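Local atomic coordinates of CrmK (Actinoalloteichus sp. WH1-2216-6, PDB entry 5I1V), a protein that acts as an oxidase with covalently bound FAD and takes part in recycling shunt products during caerulomycin biosynthesis. Residues I378-R383 with R396-K401; N179-W184 with Q479-R484; E32-P37 with D76-L81. One frame throughout, in Å; residues are numbered along the deposited sequence.

Contact 1: residues I378-R383 with R396-K401; sequences IAYGGR and RGASLK
The phenol ring of Tyr380 carries Lys401 over one face and the carbonyl of Ala398 at its edge. Lys401 CE stands 3.8 Å from the centroid of the Tyr380 ring and 20° off its normal, a CH-pi contact displaced toward the rim on the CZ side. Lys401 CG lies nearest Tyr380 CG, and Lys401 CD nearest Tyr380 CD1 and CE1, so the aliphatic chain runs across the ring rather than meeting it at one point. At the edge, Ala398 O lies 3.5 Å from Tyr380 CD2, close to the ring plane, with Ala398 CB at 4.1 Å from the same carbon. The bends of Lys401 at chi3 (148°) and chi4 (-75°) lift NZ off the ring face toward Asp346, its salt-bridge partner; at 5.1 Å from the Tyr380 centroid, NZ adds at most a weak cation-pi attraction.

The backbones pair antiparallel, as Lys401 N to Ile378 O (3.0 Å) and Ile378 N to Lys401 O (2.7 Å) establish. Beyond this pair the regular bonding lapses although the backbones stay close: Tyr380 N reaches Ser399 O only weakly at 3.4 Å, and a water accepts from Tyr380 N. Lys401 lies beside the FAD-binding residues Tyr138 and Tyr446, in a cation-pi contact with Tyr446, while Tyr138 meets the Tyr380 ring edge-to-face. Strands 374-379 and 400-408 are flanked in the large antiparallel sheet by 265-271 and 339-347; in the latter, Leu347 stands opposite both Ser399 and Leu400, a classic bulge. Leu248 and Gln251 of helix 237-253 pack on Leu400.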
# COMPACT_ATOMS: atom_id res chain seq x y z
N ILE A 378 -23.22 2.71 0.68
CA ILE A 378 -22.38 2.27 1.80
C ILE A 378 -23.18 2.16 3.09
O ILE A 378 -23.69 3.15 3.57
CB ILE A 378 -21.25 3.30 2.03
CG1 ILE A 378 -20.48 3.55 0.73
CG2 ILE A 378 -20.29 2.82 3.14
CD1 ILE A 378 -19.74 4.86 0.65
N ALA A 379 -23.27 0.97 3.63
CA ALA A 379 -23.98 0.70 4.85
C ALA A 379 -23.37 1.56 5.98
O ALA A 379 -22.18 1.81 5.96
CB ALA A 379 -23.87 -0.75 5.20
N TYR A 380 -24.23 2.07 6.86
CA TYR A 380 -23.83 3.03 7.92
C TYR A 380 -24.82 2.91 9.07
O TYR A 380 -25.57 1.93 9.13
CB TYR A 380 -23.85 4.43 7.30
CG TYR A 380 -23.17 5.54 8.04
CD1 TYR A 380 -21.81 5.51 8.36
CD2 TYR A 380 -23.88 6.65 8.41
CE1 TYR A 380 -21.22 6.58 9.02
CE2 TYR A 380 -23.31 7.73 9.04
CZ TYR A 380 -21.97 7.69 9.35
OH TYR A 380 -21.41 8.77 10.02
N GLY A 381 -24.81 3.87 10.00
CA GLY A 381 -25.73 3.85 11.12
C GLY A 381 -25.18 3.03 12.25
O GLY A 381 -24.02 3.22 12.68
N GLY A 382 -26.04 2.16 12.83
CA GLY A 382 -25.67 1.41 14.02
C GLY A 382 -25.19 2.32 15.15
O GLY A 382 -25.86 3.28 15.53
N ARG A 383 -24.03 1.99 15.68
CA ARG A 383 -23.43 2.68 16.81
C ARG A 383 -23.17 4.18 16.54
O ARG A 383 -23.16 5.01 17.48
CB ARG A 383 -22.17 1.92 17.18
CG ARG A 383 -21.43 2.42 18.39
CD ARG A 383 -22.19 2.20 19.67
NE ARG A 383 -22.29 3.47 20.38
CZ ARG A 383 -22.48 3.62 21.69
NH1 ARG A 383 -22.58 2.56 22.50
NH2 ARG A 383 -22.57 4.85 22.20
N ARG A 396 -25.21 13.72 12.40
CA ARG A 396 -25.57 12.33 12.51
C ARG A 396 -27.00 12.16 12.03
O ARG A 396 -27.71 13.12 11.89
CB ARG A 396 -25.33 11.87 13.94
CG ARG A 396 -23.83 11.61 14.15
CD ARG A 396 -23.53 11.21 15.54
NE ARG A 396 -22.21 11.60 15.98
CZ ARG A 396 -21.23 10.77 16.37
NH1 ARG A 396 -21.39 9.46 16.35
NH2 ARG A 396 -20.11 11.27 16.81
N GLY A 397 -27.42 10.94 11.79
CA GLY A 397 -28.79 10.72 11.35
C GLY A 397 -28.88 9.92 10.08
O GLY A 397 -29.90 9.29 9.82
N ALA A 398 -27.82 9.94 9.27
CA ALA A 398 -27.81 9.11 8.06
C ALA A 398 -27.85 7.62 8.42
O ALA A 398 -27.24 7.17 9.38
CB ALA A 398 -26.59 9.43 7.20
N SER A 399 -28.58 6.87 7.62
CA SER A 399 -28.63 5.43 7.71
C SER A 399 -27.65 4.81 6.75
O SER A 399 -27.22 3.68 6.93
CB SER A 399 -30.04 4.93 7.31
OG SER A 399 -31.00 5.43 8.20
N LEU A 400 -27.35 5.56 5.69
CA LEU A 400 -26.69 5.04 4.54
C LEU A 400 -25.93 6.20 3.86
O LEU A 400 -26.42 7.32 3.84
CB LEU A 400 -27.75 4.43 3.60
CG LEU A 400 -27.13 3.53 2.55
CD1 LEU A 400 -27.88 2.24 2.38
CD2 LEU A 400 -27.02 4.30 1.25
N LYS A 401 -24.72 5.93 3.41
CA LYS A 401 -23.92 6.89 2.70
C LYS A 401 -23.82 6.51 1.23
O LYS A 401 -23.88 5.32 0.86
CB LYS A 401 -22.54 7.00 3.30
CG LYS A 401 -22.51 7.53 4.71
CD LYS A 401 -21.08 7.74 5.18
CE LYS A 401 -20.96 8.91 6.14
NZ LYS A 401 -21.05 10.19 5.42
O HOH W 1 -27.07 1.28 6.22

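Contact 2: residues N179-W184 with Q479-R484; sequences NRDLWW and QEIKSR
Asp181 and Arg484 form the ionic part of this contact, a side-on, two-pronged salt bridge. Arg484 NE donates to Asp181 OD2 at 2.6 Å, and Arg484 NH2 to Asp181 OD1 at 3.1 Å. Both oxygens are met on their syn sides; the carboxylate and guanidinium planes are nearly parallel, 16° apart, with both nitrogens somewhat out of the carboxylate plane. A chi1 of 60°, which sets Asp181 CG between the backbone N and the carbonyl carbon, turns the carboxylate toward Arg484.

The apolar part belongs to Ile481, which points at helix 180-185. Its CD1 lies 3.6 Å from Trp184 CE3, and its CG1 packs at 4.0 Å from Asp181 CB; Ile481 and Trp184 cross at about a right angle. Ile481 CD1 also makes van der Waals contact with the backbone carbonyl, 3.4 Å from Asp181 O.

As helix packing, the short segments 180-184 and 479-484 approach to 10.0 Å between axes, their directions 123° apart. They join the helix after strand 166-172 to the C-terminal helix of the berberine-like region.

Trp485 NE1 also donates to Asp181 OD2, so that oxygen is gripped by two donors. Paired N-H groups fix the carboxylate's rotation, and the nearby positive charge would probably keep Asp181 ionised.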
# COMPACT_ATOMS: atom_id res chain seq x y z
N ASN A 179 -10.66 24.60 27.07
CA ASN A 179 -10.60 24.60 25.61
C ASN A 179 -11.42 23.51 24.97
O ASN A 179 -11.09 23.05 23.89
CB ASN A 179 -9.13 24.48 25.22
CG ASN A 179 -8.32 25.60 25.81
OD1 ASN A 179 -8.83 26.69 25.96
ND2 ASN A 179 -7.09 25.35 26.14
N ARG A 180 -12.51 23.12 25.63
CA ARG A 180 -13.33 22.04 25.13
C ARG A 180 -14.00 22.42 23.82
O ARG A 180 -14.29 21.55 23.01
CB ARG A 180 -14.38 21.67 26.17
CG ARG A 180 -14.97 20.30 25.97
CD ARG A 180 -16.01 20.02 27.04
NE ARG A 180 -16.33 18.60 26.97
CZ ARG A 180 -17.15 18.05 26.08
NH1 ARG A 180 -17.77 18.79 25.18
NH2 ARG A 180 -17.35 16.73 26.09
N ASP A 181 -14.25 23.70 23.60
CA ASP A 181 -14.76 24.15 22.31
C ASP A 181 -13.85 23.78 21.14
O ASP A 181 -14.31 23.35 20.09
CB ASP A 181 -15.09 25.66 22.32
CG ASP A 181 -13.86 26.54 22.64
OD1 ASP A 181 -12.93 26.11 23.39
OD2 ASP A 181 -13.86 27.71 22.18
N LEU A 182 -12.56 24.01 21.30
CA LEU A 182 -11.57 23.61 20.30
C LEU A 182 -11.58 22.10 20.05
O LEU A 182 -11.49 21.64 18.89
CB LEU A 182 -10.16 24.07 20.69
CG LEU A 182 -9.09 24.02 19.62
CD1 LEU A 182 -9.57 24.76 18.38
CD2 LEU A 182 -7.79 24.60 20.16
N TRP A 183 -11.69 21.32 21.12
CA TRP A 183 -11.78 19.86 21.00
C TRP A 183 -13.03 19.52 20.21
O TRP A 183 -12.99 18.72 19.27
CB TRP A 183 -11.77 19.17 22.36
CG TRP A 183 -12.19 17.73 22.26
CD1 TRP A 183 -11.40 16.66 22.02
CD2 TRP A 183 -13.52 17.24 22.36
NE1 TRP A 183 -12.15 15.53 21.97
CE2 TRP A 183 -13.47 15.86 22.15
CE3 TRP A 183 -14.76 17.86 22.58
CZ2 TRP A 183 -14.60 15.05 22.24
CZ3 TRP A 183 -15.88 17.09 22.60
CH2 TRP A 183 -15.80 15.68 22.44
N TRP A 184 -14.15 20.17 20.54
CA TRP A 184 -15.40 19.84 19.89
C TRP A 184 -15.38 20.13 18.40
O TRP A 184 -15.94 19.38 17.61
CB TRP A 184 -16.55 20.59 20.56
CG TRP A 184 -17.92 20.28 20.03
CD1 TRP A 184 -18.75 19.28 20.48
CD2 TRP A 184 -18.65 20.97 19.02
NE1 TRP A 184 -19.94 19.32 19.80
CE2 TRP A 184 -19.91 20.34 18.90
CE3 TRP A 184 -18.37 22.05 18.19
CZ2 TRP A 184 -20.89 20.77 18.01
CZ3 TRP A 184 -19.34 22.48 17.31
CH2 TRP A 184 -20.60 21.83 17.23
N GLN A 479 -18.55 28.50 13.47
CA GLN A 479 -18.13 29.89 13.13
C GLN A 479 -17.72 30.63 14.40
O GLN A 479 -16.77 31.37 14.42
CB GLN A 479 -19.23 30.62 12.43
CG GLN A 479 -19.56 30.16 11.03
CD GLN A 479 -20.54 31.11 10.40
OE1 GLN A 479 -21.71 31.06 10.71
NE2 GLN A 479 -20.07 31.97 9.52
N GLU A 480 -18.44 30.42 15.49
CA GLU A 480 -18.07 31.04 16.77
C GLU A 480 -16.73 30.52 17.30
O GLU A 480 -15.91 31.23 17.86
CB GLU A 480 -19.20 30.79 17.80
CG GLU A 480 -18.82 31.00 19.24
CD GLU A 480 -19.93 30.56 20.22
OE1 GLU A 480 -20.76 29.69 19.87
OE2 GLU A 480 -19.97 31.07 21.35
N ILE A 481 -16.50 29.23 17.17
CA ILE A 481 -15.25 28.68 17.65
C ILE A 481 -14.10 29.21 16.72
O ILE A 481 -13.03 29.56 17.18
CB ILE A 481 -15.33 27.14 17.70
CG1 ILE A 481 -16.38 26.76 18.71
CG2 ILE A 481 -13.98 26.53 18.04
CD1 ILE A 481 -16.80 25.29 18.70
N LYS A 482 -14.36 29.24 15.43
CA LYS A 482 -13.42 29.75 14.45
C LYS A 482 -12.97 31.15 14.81
O LYS A 482 -11.79 31.49 14.82
CB LYS A 482 -14.07 29.72 13.07
CG LYS A 482 -13.35 30.53 11.98
CD LYS A 482 -12.10 29.79 11.50
CE LYS A 482 -11.31 30.63 10.51
NZ LYS A 482 -10.22 29.83 9.92
N SER A 483 -13.95 31.96 15.16
CA SER A 483 -13.72 33.33 15.46
C SER A 483 -12.93 33.48 16.77
O SER A 483 -12.16 34.41 16.92
CB SER A 483 -15.05 34.07 15.44
OG SER A 483 -14.95 35.23 16.20
N ARG A 484 -13.07 32.54 17.69
CA ARG A 484 -12.33 32.62 18.92
C ARG A 484 -10.89 32.15 18.74
O ARG A 484 -9.96 32.67 19.36
CB ARG A 484 -13.03 31.75 19.97
CG ARG A 484 -12.29 31.51 21.27
CD ARG A 484 -13.29 31.14 22.38
NE ARG A 484 -12.96 29.92 23.13
CZ ARG A 484 -12.04 29.82 24.10
NH1 ARG A 484 -11.32 30.86 24.46
NH2 ARG A 484 -11.85 28.64 24.72

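Contact 3: residues E32-P37 with D76-L81; sequences EYFRLP and DVIVDL
Tyr33 is swung across to Val77 by a chi1 of 57°, which places its ring over the neighbouring strand. Val77 CG2 then lies over the ring face, 4.1 Å from the Tyr33 centroid, and Val77 CG1 is 3.6 Å from Tyr33 CE1. On the other side of the sheet, Phe34 CG (chi1 -62°) and Ile78 CG1 (chi1 -66°) are each anti to their own carbonyl carbon; the two side chains therefore leave their strands in the same direction and lie alongside, Phe34 CD2 3.8 Å from Ile78 CB. An alanine in place of Tyr33 would remove the ring and is likely to leave both methyls of Val77 without their cover on this face.

Strands 33-36 and 77-80 run parallel in the mixed four-stranded sheet of the FAD-binding domain. Helix 40-52, on which Tyr33, Arg35 and Pro37 pack, belongs to the beta-alpha-beta unit 33-36/40-52/57-60, and 77-80 is inserted between its two strands. The register is carried by Arg35, whose N donates to Ile78 O at 2.9 Å and whose O accepts from Asp80 N at 2.8 Å.

Toward the cofactor end, Leu36 CD2 rests 3.4 Å from Asp80 CB. Pro37 CG touches Val79 CG1 and Leu81 CD2, each at 3.8 Å, and one water donates to Pro37 O and Asp80 O. Asp80 OD1 is hydrogen-bonded to Ser82 OG and OD2 salt-bridged to Arg60, while Leu81 touches the FAD directly.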
# COMPACT_ATOMS: atom_id res chain seq x y z
N GLU A 32 5.92 28.89 -2.71
CA GLU A 32 7.27 29.37 -2.51
C GLU A 32 8.18 28.26 -2.01
O GLU A 32 9.33 28.11 -2.44
CB GLU A 32 7.23 30.45 -1.43
CG GLU A 32 8.20 31.58 -1.64
CD GLU A 32 8.25 32.50 -0.43
OE1 GLU A 32 9.38 32.74 0.04
OE2 GLU A 32 7.17 32.95 0.06
N TYR A 33 7.68 27.51 -1.02
CA TYR A 33 8.39 26.38 -0.53
C TYR A 33 7.44 25.43 0.17
O TYR A 33 6.35 25.81 0.61
CB TYR A 33 9.55 26.82 0.41
CG TYR A 33 9.18 27.66 1.59
CD1 TYR A 33 8.85 27.09 2.79
CD2 TYR A 33 9.15 29.02 1.49
CE1 TYR A 33 8.54 27.87 3.89
CE2 TYR A 33 8.80 29.81 2.55
CZ TYR A 33 8.50 29.23 3.76
OH TYR A 33 8.14 30.03 4.82
N PHE A 34 7.86 24.18 0.26
CA PHE A 34 7.29 23.22 1.21
C PHE A 34 8.17 23.22 2.47
O PHE A 34 9.44 23.32 2.41
CB PHE A 34 7.28 21.81 0.62
CG PHE A 34 6.44 21.69 -0.61
CD1 PHE A 34 6.98 21.92 -1.86
CD2 PHE A 34 5.11 21.31 -0.52
CE1 PHE A 34 6.22 21.76 -3.00
CE2 PHE A 34 4.35 21.16 -1.66
CZ PHE A 34 4.90 21.41 -2.89
N ARG A 35 7.54 23.06 3.63
CA ARG A 35 8.31 22.93 4.85
C ARG A 35 7.92 21.56 5.44
O ARG A 35 6.75 21.27 5.52
CB ARG A 35 7.94 24.09 5.79
CG ARG A 35 8.58 24.02 7.19
CD ARG A 35 10.06 24.18 7.19
NE ARG A 35 10.49 25.45 6.60
CZ ARG A 35 10.40 26.63 7.21
NH1 ARG A 35 9.91 26.73 8.44
NH2 ARG A 35 10.82 27.70 6.59
N LEU A 36 8.90 20.70 5.77
CA LEU A 36 8.64 19.41 6.42
C LEU A 36 9.20 19.44 7.85
O LEU A 36 10.41 19.25 8.02
CB LEU A 36 9.31 18.29 5.65
CG LEU A 36 8.92 17.98 4.19
CD1 LEU A 36 8.36 16.57 4.04
CD2 LEU A 36 7.97 18.94 3.55
N PRO A 37 8.36 19.73 8.86
CA PRO A 37 8.78 19.77 10.25
C PRO A 37 8.82 18.38 10.89
O PRO A 37 8.18 17.45 10.41
CB PRO A 37 7.75 20.68 10.90
CG PRO A 37 6.55 20.52 10.06
CD PRO A 37 6.97 20.13 8.70
N ASP A 76 1.25 30.01 -0.59
CA ASP A 76 2.64 30.39 -0.59
C ASP A 76 3.52 29.37 0.14
O ASP A 76 4.70 29.23 -0.20
CB ASP A 76 2.84 31.74 0.08
CG ASP A 76 2.07 32.86 -0.58
OD1 ASP A 76 2.06 32.91 -1.85
OD2 ASP A 76 1.45 33.68 0.17
N VAL A 77 2.98 28.72 1.19
CA VAL A 77 3.72 27.79 1.97
C VAL A 77 2.84 26.63 2.29
O VAL A 77 1.72 26.80 2.77
CB VAL A 77 4.18 28.39 3.33
CG1 VAL A 77 4.97 27.36 4.14
CG2 VAL A 77 4.94 29.65 3.11
N ILE A 78 3.33 25.43 2.00
CA ILE A 78 2.66 24.21 2.40
C ILE A 78 3.50 23.49 3.43
O ILE A 78 4.68 23.22 3.19
CB ILE A 78 2.40 23.31 1.18
CG1 ILE A 78 1.42 23.98 0.28
CG2 ILE A 78 1.92 21.93 1.65
CD1 ILE A 78 1.21 23.24 -1.04
N VAL A 79 2.94 23.27 4.62
CA VAL A 79 3.60 22.54 5.68
C VAL A 79 3.20 21.06 5.51
O VAL A 79 2.01 20.72 5.67
CB VAL A 79 3.15 23.04 7.06
CG1 VAL A 79 3.77 22.20 8.15
CG2 VAL A 79 3.53 24.49 7.28
N ASP A 80 4.16 20.19 5.21
CA ASP A 80 3.86 18.80 4.91
C ASP A 80 4.26 18.02 6.16
O ASP A 80 5.41 18.04 6.54
CB ASP A 80 4.60 18.34 3.70
CG ASP A 80 4.30 16.91 3.31
OD1 ASP A 80 4.31 16.00 4.16
OD2 ASP A 80 4.08 16.67 2.10
N LEU A 81 3.29 17.38 6.77
CA LEU A 81 3.48 16.64 8.05
C LEU A 81 3.84 15.16 7.91
O LEU A 81 3.82 14.43 8.89
CB LEU A 81 2.23 16.81 8.88
CG LEU A 81 1.92 18.24 9.34
CD1 LEU A 81 0.79 18.21 10.35
CD2 LEU A 81 3.09 18.96 9.95
O HOH W 2 6.82 16.35 8.21

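In the fold
Contacts 1 and 3 are largely buried pairings of neighbouring strands, whereas contact 2 joins two helices and is only partly buried. The sheets differ: contact 1 is antiparallel within the eight-stranded sheet, contact 3 parallel within the small mixed sheet, and their centres lie about 37 Å apart on opposite sides of the chain's centre. Both approach FAD: in contact 1 the side chain of Lys401 lies about 7 Å from it at the nearest atoms, and in contact 3 Leu81 touches it. The chemistry follows place: a lysine chain laid over a tyrosine in contact 1, hydrocarbon packing on both sheet faces in contact 3, and a salt bridge beside an isoleucine in contact 2.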